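Local structure of fructose-bisphosphate aldolase (Thermus caldophilus, 2FJK) at residues A76-Y85 / F96-S104; F108-V119 / E157-A167. The protein is a class II aldolase with a TIM-barrel fold, bound here to 1,3-dihydroxyacetonephosphate. All blocks are in the same frame, centred on the assembly; numbering follows the deposited sequence.

Interaction 1: residues A76-Y85 / F96-S104; sequences AVHLDHGSSY and FTSVMIDKS. With 13P (1,3-dihydroxyacetonephosphate), chain E.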
loop_
_atom_site.group_PDB
_atom_site.type_symbol
_atom_site.label_atom_id
_atom_site.label_comp_id
_atom_site.label_asym_id
_atom_site.label_seq_id
_atom_site.Cartn_x
_atom_site.Cartn_y
_atom_site.Cartn_z
ATOM N N ALA A 76 -6.620 -13.598 8.731
ATOM C CA ALA A 76 -6.641 -12.668 9.856
ATOM C C ALA A 76 -5.207 -12.476 10.335
ATOM O O ALA A 76 -4.404 -13.408 10.295
ATOM C CB ALA A 76 -7.498 -13.221 10.995
ATOM N N VAL A 77 -4.892 -11.263 10.773
ATOM C CA VAL A 77 -3.567 -10.939 11.289
ATOM C C VAL A 77 -3.723 -10.598 12.785
ATOM O O VAL A 77 -4.248 -9.539 13.131
ATOM C CB VAL A 77 -2.972 -9.749 10.509
ATOM C CG1 VAL A 77 -1.611 -9.368 11.074
ATOM C CG2 VAL A 77 -2.859 -10.118 9.015
ATOM N N HIS A 78 -3.286 -11.516 13.657
ATOM C CA HIS A 78 -3.400 -11.354 15.116
ATOM C C HIS A 78 -2.092 -11.076 15.855
ATOM O O HIS A 78 -1.037 -11.580 15.473
ATOM C CB HIS A 78 -4.022 -12.605 15.749
ATOM C CG HIS A 78 -5.444 -12.852 15.357
ATOM N ND1 HIS A 78 -6.338 -13.497 16.185
ATOM C CD2 HIS A 78 -6.125 -12.561 14.223
ATOM C CE1 HIS A 78 -7.510 -13.587 15.581
ATOM N NE2 HIS A 78 -7.408 -13.027 14.389
ATOM N N LEU A 79 -2.182 -10.302 16.937
ATOM C CA LEU A 79 -1.021 -9.952 17.753
ATOM C C LEU A 79 -0.485 -11.146 18.556
ATOM O O LEU A 79 0.684 -11.482 18.451
ATOM C CB LEU A 79 -1.359 -8.792 18.697
ATOM C CG LEU A 79 -0.394 -8.513 19.863
ATOM C CD1 LEU A 79 1.027 -8.298 19.353
ATOM C CD2 LEU A 79 -0.873 -7.284 20.632
ATOM N N ASP A 80 -1.313 -11.793 19.362
ATOM C CA ASP A 80 -0.817 -12.949 20.119
ATOM C C ASP A 80 0.013 -12.587 21.372
ATOM O O ASP A 80 1.172 -12.159 21.288
ATOM C CB ASP A 80 0.008 -13.857 19.187
ATOM C CG ASP A 80 0.326 -15.211 19.799
ATOM O OD1 ASP A 80 -0.606 -15.853 20.327
ATOM O OD2 ASP A 80 1.500 -15.639 19.737
ATOM N N HIS A 81 -0.610 -12.759 22.531
ATOM C CA HIS A 81 0.028 -12.496 23.811
ATOM C C HIS A 81 0.648 -11.106 23.912
ATOM O O HIS A 81 1.840 -10.969 24.203
ATOM C CB HIS A 81 1.091 -13.566 24.079
ATOM C CG HIS A 81 0.535 -14.953 24.172
ATOM N ND1 HIS A 81 1.113 -16.033 23.540
ATOM C CD2 HIS A 81 -0.554 -15.435 24.816
ATOM C CE1 HIS A 81 0.403 -17.119 23.788
ATOM N NE2 HIS A 81 -0.613 -16.783 24.560
ATOM N N GLY A 82 -0.161 -10.080 23.661
ATOM C CA GLY A 82 0.328 -8.719 23.769
ATOM C C GLY A 82 0.671 -8.514 25.233
ATOM O O GLY A 82 -0.062 -8.976 26.105
ATOM N N SER A 83 1.782 -7.839 25.507
ATOM C CA SER A 83 2.229 -7.611 26.877
ATOM C C SER A 83 1.613 -6.395 27.541
ATOM O O SER A 83 1.507 -6.340 28.768
ATOM C CB SER A 83 3.747 -7.429 26.921
ATOM O OG SER A 83 4.145 -6.281 26.191
ATOM N N SER A 84 1.207 -5.415 26.743
ATOM C CA SER A 84 0.628 -4.208 27.314
ATOM C C SER A 84 -0.387 -3.499 26.432
ATOM O O SER A 84 -0.666 -3.910 25.302
ATOM C CB SER A 84 1.738 -3.222 27.675
ATOM O OG SER A 84 2.441 -2.802 26.517
ATOM N N TYR A 85 -0.943 -2.424 26.973
ATOM C CA TYR A 85 -1.918 -1.639 26.252
ATOM C C TYR A 85 -1.189 -0.998 25.074
ATOM O O TYR A 85 -1.682 -1.007 23.948
ATOM C CB TYR A 85 -2.498 -0.559 27.174
ATOM C CG TYR A 85 -3.578 0.276 26.537
ATOM C CD1 TYR A 85 -4.819 -0.277 26.223
ATOM C CD2 TYR A 85 -3.361 1.622 26.247
ATOM C CE1 TYR A 85 -5.820 0.492 25.636
ATOM C CE2 TYR A 85 -4.353 2.403 25.662
ATOM C CZ TYR A 85 -5.581 1.832 25.361
ATOM O OH TYR A 85 -6.568 2.606 24.803
ATOM N N PHE A 96 -3.293 -4.660 12.314
ATOM C CA PHE A 96 -3.731 -5.981 12.734
ATOM C C PHE A 96 -5.250 -5.966 12.832
ATOM O O PHE A 96 -5.852 -4.949 13.182
ATOM C CB PHE A 96 -3.109 -6.355 14.081
ATOM C CG PHE A 96 -1.631 -6.660 14.003
ATOM C CD1 PHE A 96 -0.791 -5.916 13.177
ATOM C CD2 PHE A 96 -1.074 -7.667 14.783
ATOM C CE1 PHE A 96 0.584 -6.169 13.131
ATOM C CE2 PHE A 96 0.299 -7.930 14.748
ATOM C CZ PHE A 96 1.129 -7.182 13.922
ATOM N N THR A 97 -5.863 -7.102 12.520
ATOM C CA THR A 97 -7.315 -7.213 12.539
ATOM C C THR A 97 -7.853 -7.856 13.813
ATOM O O THR A 97 -9.067 -7.982 13.999
ATOM C CB THR A 97 -7.789 -8.006 11.320
ATOM O OG1 THR A 97 -7.229 -9.321 11.362
ATOM C CG2 THR A 97 -7.338 -7.307 10.050
ATOM N N SER A 98 -6.934 -8.256 14.686
ATOM C CA SER A 98 -7.286 -8.863 15.961
ATOM C C SER A 98 -6.092 -8.766 16.905
ATOM O O SER A 98 -4.957 -9.089 16.534
ATOM C CB SER A 98 -7.658 -10.328 15.769
ATOM O OG SER A 98 -8.048 -10.600 14.427
ATOM N N VAL A 99 -6.348 -8.306 18.123
ATOM C CA VAL A 99 -5.287 -8.173 19.102
ATOM C C VAL A 99 -5.571 -9.019 20.320
ATOM O O VAL A 99 -6.698 -9.475 20.543
ATOM C CB VAL A 99 -5.114 -6.726 19.566
ATOM C CG1 VAL A 99 -4.746 -5.848 18.386
ATOM C CG2 VAL A 99 -6.390 -6.245 20.243
HETATM N N MSE A 100 -4.532 -9.208 21.118
HETATM C CA MSE A 100 -4.642 -10.010 22.311
HETATM C C MSE A 100 -3.758 -9.460 23.403
HETATM O O MSE A 100 -2.578 -9.166 23.184
HETATM C CB MSE A 100 -4.221 -11.438 22.002
HETATM C CG MSE A 100 -4.352 -12.368 23.163
HETATM SE SE MSE A 100 -3.490 -14.002 22.736
HETATM C CE MSE A 100 -4.097 -14.223 20.911
ATOM N N ILE A 101 -4.340 -9.313 24.581
ATOM C CA ILE A 101 -3.609 -8.825 25.724
ATOM C C ILE A 101 -3.529 -10.007 26.680
ATOM O O ILE A 101 -4.523 -10.692 26.925
ATOM C CB ILE A 101 -4.354 -7.643 26.389
ATOM C CG1 ILE A 101 -3.613 -7.195 27.644
ATOM C CG2 ILE A 101 -5.791 -8.045 26.711
ATOM C CD1 ILE A 101 -2.251 -6.602 27.373
ATOM N N ASP A 102 -2.337 -10.271 27.194
ATOM C CA ASP A 102 -2.169 -11.373 28.123
ATOM C C ASP A 102 -1.920 -10.878 29.544
ATOM O O ASP A 102 -0.826 -10.426 29.881
ATOM C CB ASP A 102 -1.028 -12.287 27.672
ATOM C CG ASP A 102 -0.760 -13.415 28.658
ATOM O OD1 ASP A 102 -1.717 -13.880 29.321
ATOM O OD2 ASP A 102 0.407 -13.847 28.757
ATOM N N LYS A 103 -2.963 -10.951 30.364
ATOM C CA LYS A 103 -2.881 -10.539 31.763
ATOM C C LYS A 103 -3.418 -11.694 32.598
ATOM O O LYS A 103 -4.065 -11.493 33.620
ATOM C CB LYS A 103 -3.716 -9.279 31.997
ATOM C CG LYS A 103 -3.194 -8.050 31.259
ATOM C CD LYS A 103 -1.857 -7.599 31.824
ATOM C CE LYS A 103 -1.329 -6.378 31.085
ATOM N NZ LYS A 103 -0.065 -5.875 31.685
ATOM N N SER A 104 -3.146 -12.910 32.136
ATOM C CA SER A 104 -3.593 -14.112 32.813
ATOM C C SER A 104 -2.892 -14.292 34.156
ATOM O O SER A 104 -3.454 -14.878 35.076
ATOM C CB SER A 104 -3.332 -15.337 31.937
ATOM O OG SER A 104 -1.946 -15.620 31.877
HETATM P P 13P E . 3.996 -23.589 20.572
HETATM O O1P 13P E . 5.464 -23.296 21.149
HETATM O O2P 13P E . 3.491 -24.910 21.283
HETATM O O3P 13P E . 4.089 -23.825 19.033
HETATM O O1 13P E . 3.062 -22.324 20.899
HETATM C C1 13P E . 2.043 -21.967 19.967
HETATM C C2 13P E . 1.187 -20.951 20.681
HETATM O O2 13P E . 0.743 -21.216 21.796
HETATM C C3 13P E . 0.868 -19.603 20.036
HETATM O O3 13P E . 0.149 -18.776 20.945
#

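Interaction 2: residues F108-V119 / E157-A167; sequences FETNVRETKRVV and EARIFMERTGA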
loop_
_atom_site.group_PDB
_atom_site.type_symbol
_atom_site.label_atom_id
_atom_site.label_comp_id
_atom_site.label_asym_id
_atom_site.label_seq_id
_atom_site.Cartn_x
_atom_site.Cartn_y
_atom_site.Cartn_z
ATOM N N PHE A 108 -7.889 -11.616 38.915
ATOM C CA PHE A 108 -9.064 -11.457 38.067
ATOM C C PHE A 108 -9.472 -10.021 37.743
ATOM O O PHE A 108 -9.713 -9.692 36.585
ATOM C CB PHE A 108 -10.262 -12.176 38.689
ATOM C CG PHE A 108 -11.396 -12.404 37.726
ATOM C CD1 PHE A 108 -11.284 -13.358 36.719
ATOM C CD2 PHE A 108 -12.574 -11.672 37.829
ATOM C CE1 PHE A 108 -12.328 -13.583 35.832
ATOM C CE2 PHE A 108 -13.627 -11.887 36.944
ATOM C CZ PHE A 108 -13.506 -12.846 35.943
ATOM N N GLU A 109 -9.567 -9.170 38.757
ATOM C CA GLU A 109 -9.977 -7.785 38.529
ATOM C C GLU A 109 -9.019 -7.007 37.639
ATOM O O GLU A 109 -9.453 -6.220 36.797
ATOM C CB GLU A 109 -10.156 -7.044 39.862
ATOM C CG GLU A 109 -11.380 -7.474 40.676
ATOM C CD GLU A 109 -12.680 -7.313 39.911
ATOM O OE1 GLU A 109 -12.915 -6.215 39.361
ATOM O OE2 GLU A 109 -13.469 -8.281 39.864
ATOM N N THR A 110 -7.720 -7.212 37.823
ATOM C CA THR A 110 -6.735 -6.513 37.001
ATOM C C THR A 110 -6.763 -7.039 35.565
ATOM O O THR A 110 -6.574 -6.280 34.620
ATOM C CB THR A 110 -5.316 -6.670 37.575
ATOM O OG1 THR A 110 -5.299 -6.172 38.920
ATOM C CG2 THR A 110 -4.298 -5.875 36.742
ATOM N N ASN A 111 -7.005 -8.339 35.412
ATOM C CA ASN A 111 -7.063 -8.963 34.095
ATOM C C ASN A 111 -8.240 -8.330 33.373
ATOM O O ASN A 111 -8.091 -7.790 32.275
ATOM C CB ASN A 111 -7.293 -10.471 34.226
ATOM C CG ASN A 111 -7.076 -11.216 32.919
ATOM O OD1 ASN A 111 -7.123 -10.630 31.839
ATOM N ND2 ASN A 111 -6.850 -12.525 33.015
ATOM N N VAL A 112 -9.407 -8.399 34.016
ATOM C CA VAL A 112 -10.637 -7.828 33.480
ATOM C C VAL A 112 -10.429 -6.362 33.133
ATOM O O VAL A 112 -10.814 -5.916 32.052
ATOM C CB VAL A 112 -11.792 -7.921 34.495
ATOM C CG1 VAL A 112 -12.961 -7.060 34.034
ATOM C CG2 VAL A 112 -12.231 -9.367 34.654
ATOM N N ARG A 113 -9.819 -5.619 34.051
ATOM C CA ARG A 113 -9.565 -4.199 33.841
ATOM C C ARG A 113 -8.729 -3.947 32.592
ATOM O O ARG A 113 -9.130 -3.198 31.701
ATOM C CB ARG A 113 -8.836 -3.617 35.045
ATOM C CG ARG A 113 -8.461 -2.149 34.908
ATOM C CD ARG A 113 -7.368 -1.812 35.903
ATOM N NE ARG A 113 -7.690 -2.335 37.225
ATOM C CZ ARG A 113 -6.784 -2.675 38.134
ATOM N NH1 ARG A 113 -5.490 -2.547 37.866
ATOM N NH2 ARG A 113 -7.176 -3.154 39.307
ATOM N N GLU A 114 -7.557 -4.571 32.539
ATOM C CA GLU A 114 -6.657 -4.417 31.401
ATOM C C GLU A 114 -7.320 -4.871 30.094
ATOM O O GLU A 114 -7.335 -4.140 29.114
ATOM C CB GLU A 114 -5.379 -5.223 31.641
ATOM C CG GLU A 114 -4.471 -4.668 32.729
ATOM C CD GLU A 114 -3.670 -3.474 32.255
ATOM O OE1 GLU A 114 -3.148 -3.525 31.121
ATOM O OE2 GLU A 114 -3.547 -2.491 33.014
ATOM N N THR A 115 -7.868 -6.082 30.097
ATOM C CA THR A 115 -8.529 -6.643 28.920
ATOM C C THR A 115 -9.629 -5.732 28.389
ATOM O O THR A 115 -9.678 -5.435 27.185
ATOM C CB THR A 115 -9.133 -8.033 29.239
ATOM O OG1 THR A 115 -8.074 -8.932 29.588
ATOM C CG2 THR A 115 -9.893 -8.597 28.049
ATOM N N LYS A 116 -10.497 -5.282 29.294
ATOM C CA LYS A 116 -11.608 -4.407 28.940
ATOM C C LYS A 116 -11.121 -3.129 28.261
ATOM O O LYS A 116 -11.735 -2.642 27.315
ATOM C CB LYS A 116 -12.408 -4.048 30.188
ATOM C CG LYS A 116 -13.739 -3.376 29.908
ATOM C CD LYS A 116 -14.370 -2.896 31.216
ATOM C CE LYS A 116 -15.654 -2.119 30.980
ATOM N NZ LYS A 116 -15.994 -1.297 32.180
ATOM N N ARG A 117 -10.020 -2.584 28.760
ATOM C CA ARG A 117 -9.448 -1.372 28.190
ATOM C C ARG A 117 -9.012 -1.637 26.746
ATOM O O ARG A 117 -9.082 -0.759 25.890
ATOM C CB ARG A 117 -8.236 -0.936 29.008
ATOM C CG ARG A 117 -7.643 0.386 28.573
ATOM C CD ARG A 117 -6.325 0.649 29.281
ATOM N NE ARG A 117 -5.904 2.037 29.127
ATOM C CZ ARG A 117 -4.694 2.483 29.440
ATOM N NH1 ARG A 117 -3.786 1.647 29.922
ATOM N NH2 ARG A 117 -4.394 3.764 29.273
ATOM N N VAL A 118 -8.555 -2.861 26.495
ATOM C CA VAL A 118 -8.100 -3.264 25.174
ATOM C C VAL A 118 -9.273 -3.447 24.232
ATOM O O VAL A 118 -9.192 -3.105 23.060
ATOM C CB VAL A 118 -7.285 -4.588 25.245
ATOM C CG1 VAL A 118 -7.121 -5.184 23.844
ATOM C CG2 VAL A 118 -5.912 -4.319 25.861
ATOM N N VAL A 119 -10.365 -3.990 24.745
ATOM C CA VAL A 119 -11.554 -4.215 23.929
ATOM C C VAL A 119 -12.123 -2.894 23.439
ATOM O O VAL A 119 -12.553 -2.775 22.294
ATOM C CB VAL A 119 -12.657 -4.969 24.729
ATOM C CG1 VAL A 119 -13.970 -4.976 23.946
ATOM C CG2 VAL A 119 -12.214 -6.388 25.002
ATOM N N GLU A 157 -15.757 -18.664 35.944
ATOM C CA GLU A 157 -14.925 -17.474 35.823
ATOM C C GLU A 157 -14.859 -17.044 34.367
ATOM O O GLU A 157 -14.860 -15.854 34.060
ATOM C CB GLU A 157 -13.506 -17.753 36.319
ATOM C CG GLU A 157 -13.339 -17.736 37.818
ATOM C CD GLU A 157 -11.890 -17.908 38.226
ATOM O OE1 GLU A 157 -11.031 -17.199 37.658
ATOM O OE2 GLU A 157 -11.612 -18.745 39.117
ATOM N N ALA A 158 -14.791 -18.027 33.478
ATOM C CA ALA A 158 -14.709 -17.766 32.049
ATOM C C ALA A 158 -15.889 -16.933 31.552
ATOM O O ALA A 158 -15.695 -15.896 30.914
ATOM C CB ALA A 158 -14.633 -19.087 31.281
ATOM N N ARG A 159 -17.108 -17.383 31.840
ATOM C CA ARG A 159 -18.298 -16.656 31.406
ATOM C C ARG A 159 -18.268 -15.224 31.916
ATOM O O ARG A 159 -18.506 -14.276 31.165
ATOM C CB ARG A 159 -19.567 -17.333 31.922
ATOM C CG ARG A 159 -20.842 -16.576 31.562
ATOM C CD ARG A 159 -22.025 -17.038 32.392
ATOM N NE ARG A 159 -22.291 -18.465 32.240
ATOM C CZ ARG A 159 -23.330 -19.092 32.784
ATOM N NH1 ARG A 159 -24.208 -18.418 33.518
ATOM N NH2 ARG A 159 -23.494 -20.394 32.593
ATOM N N ILE A 160 -17.980 -15.083 33.205
ATOM C CA ILE A 160 -17.925 -13.775 33.844
ATOM C C ILE A 160 -16.840 -12.886 33.248
ATOM O O ILE A 160 -17.063 -11.699 33.018
ATOM C CB ILE A 160 -17.685 -13.911 35.359
ATOM C CG1 ILE A 160 -18.832 -14.704 35.995
ATOM C CG2 ILE A 160 -17.594 -12.530 35.988
ATOM C CD1 ILE A 160 -18.631 -15.019 37.458
ATOM N N PHE A 161 -15.664 -13.462 33.010
ATOM C CA PHE A 161 -14.551 -12.717 32.432
ATOM C C PHE A 161 -14.985 -12.197 31.064
ATOM O O PHE A 161 -14.831 -11.018 30.761
ATOM C CB PHE A 161 -13.330 -13.633 32.282
ATOM C CG PHE A 161 -12.115 -12.951 31.717
ATOM C CD1 PHE A 161 -11.490 -11.923 32.412
ATOM C CD2 PHE A 161 -11.577 -13.359 30.499
ATOM C CE1 PHE A 161 -10.347 -11.312 31.909
ATOM C CE2 PHE A 161 -10.429 -12.755 29.980
ATOM C CZ PHE A 161 -9.813 -11.729 30.687
HETATM N N MSE A 162 -15.536 -13.093 30.252
HETATM C CA MSE A 162 -16.004 -12.754 28.913
HETATM C C MSE A 162 -17.132 -11.717 28.900
HETATM O O MSE A 162 -17.222 -10.907 27.981
HETATM C CB MSE A 162 -16.452 -14.024 28.186
HETATM C CG MSE A 162 -15.294 -14.907 27.753
HETATM SE SE MSE A 162 -14.088 -13.951 26.571
HETATM C CE MSE A 162 -14.878 -14.485 24.883
ATOM N N GLU A 163 -17.994 -11.736 29.911
ATOM C CA GLU A 163 -19.079 -10.767 29.963
ATOM C C GLU A 163 -18.604 -9.387 30.433
ATOM O O GLU A 163 -18.985 -8.370 29.853
ATOM C CB GLU A 163 -20.210 -11.288 30.858
ATOM C CG GLU A 163 -21.025 -12.403 30.206
ATOM C CD GLU A 163 -22.050 -13.038 31.141
ATOM O OE1 GLU A 163 -22.874 -13.845 30.657
ATOM O OE2 GLU A 163 -22.027 -12.741 32.356
ATOM N N ARG A 164 -17.762 -9.347 31.464
ATOM C CA ARG A 164 -17.265 -8.072 31.984
ATOM C C ARG A 164 -16.344 -7.383 30.975
ATOM O O ARG A 164 -16.239 -6.156 30.955
ATOM C CB ARG A 164 -16.537 -8.282 33.312
ATOM C CG ARG A 164 -17.273 -9.186 34.286
ATOM C CD ARG A 164 -16.939 -8.835 35.726
ATOM N NE ARG A 164 -16.369 -7.496 35.845
ATOM C CZ ARG A 164 -15.548 -7.119 36.818
ATOM N NH1 ARG A 164 -15.198 -7.980 37.761
ATOM N NH2 ARG A 164 -15.080 -5.879 36.846
ATOM N N THR A 165 -15.654 -8.174 30.160
ATOM C CA THR A 165 -14.789 -7.620 29.122
ATOM C C THR A 165 -15.584 -7.824 27.835
ATOM O O THR A 165 -16.492 -8.649 27.795
ATOM C CB THR A 165 -13.453 -8.389 28.996
ATOM O OG1 THR A 165 -13.698 -9.697 28.462
ATOM C CG2 THR A 165 -12.777 -8.517 30.344
ATOM N N GLY A 166 -15.268 -7.082 26.786
ATOM C CA GLY A 166 -16.006 -7.279 25.550
ATOM C C GLY A 166 -15.263 -8.216 24.612
ATOM O O GLY A 166 -15.529 -8.236 23.411
ATOM N N ALA A 167 -14.337 -9.002 25.157
ATOM C CA ALA A 167 -13.547 -9.913 24.333
ATOM C C ALA A 167 -14.401 -10.762 23.387
ATOM O O ALA A 167 -15.552 -11.087 23.680
ATOM C CB ALA A 167 -12.680 -10.805 25.215
#

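Interaction 1: residues A76-Y85 / F96-S104
Strands 76-78 and 98-101 run parallel at 24°, bridged at H78-S98 and again, one residue out of step, at G82-I101, with loop residues 79-81 between the two bridges. The backbone of V77 is held on both sides of the residue: V77 N donates to T97 OG1 (3.1 Å), and V77 O takes the amide of T97 in the carbonyl plane. That T97 hydroxyl also meets V3 O, so it links the pair to the N-terminal strand. With CG anti to the carbonyl carbon (chi1 -72°), the F96 side chain crosses that of V77 at about a right angle. V77 CG1 sits over the middle of one face of the F96 ring, 4.0 Å from the centroid, while L79 N lies at the ring edge. Beyond this loop, G82 takes both sides of the second bridge: G82 N reaches M100 O (2.6 Å) from above the carbonyl plane, and D102 N makes a nearly straight bond to G82 O (2.8 Å). Selenomethionine M100, bent at chi3 (-42°), runs alongside D80 and H81, its CE 3.6 Å from D80 CA and its SE oblique to the H81 ring. D80 OD1 accepts a hydrogen bond from 13P O3 at 3.1 Å. These are neighbouring strands of a TIM-barrel wall; at their C-terminal ends D80 and H81 help line the ligand pocket.

Interaction 2: residues F108-V119 / E157-A167
Helices 108-119 and 157-164 pack side by side, running the same general way at 38° with their axes 9.8 Å apart; the backbones draw closest where K116 passes T165, just after the second helix ends. F108, its CG anti to the backbone N (chi1 -164°), drops as a knob into the hole formed by E157, I160, F161 and R164. The tip of its ring, CZ, comes 3.7 Å from F161 CA, and I160 CG2 meets the ring edge. F161 returns the insertion among F108, N111, V112 and T115. The F161 and V112 side chains run past each other in opposite directions, F161 CD1 3.5 Å from V112 CG2, and N111 OD1 lies at the F161 ring edge, 3.1 Å from F161 CZ. Such parallel pairing of helices is that of the outer layer of a TIM barrel, and here both F108 and F161 also touch strand 128-133 beneath. Near the surface R164 crosses E109 to form a salt bridge. R164 NH1 meets E109 OE2 on its syn side at 2.7 Å, while both R164 NH1 and NH2 make weak bonds to E109 OE1; V112 CG1 covers one face of the guanidinium. Where the second helix ends, T165 OG1 turns back to F161 O (2.9 Å), which also accepts T165 N from the opposite face of its plane. T165 CG2 then rests against T115 CG2 at 3.7 Å, and V119 CG1 presses tightly on G166 CA.

How the interactions relate
Along the chain the two contacts come in series, neither nested nor crossed. Interaction 1 closes first, over the short, mostly helical connection of helix 85-93, in a beta-alpha-beta step of the barrel wall. Strand 98-101 then leads through K103 and S104 into helix 108-124, where interaction 2 opens; it closes 38 residues later, after strand 128-133 has been laid down and helix 155-164 reached. The centres are about 14 Å apart, and the contacts touch directly: Y85 makes a cation-pi contact with R117, and K103 O lies near N111 ND2, which is hydrogen-bonded to E132 O. Interaction 1 thus belongs to the inner wall and ligand pocket, interaction 2 to the helical layer outside it.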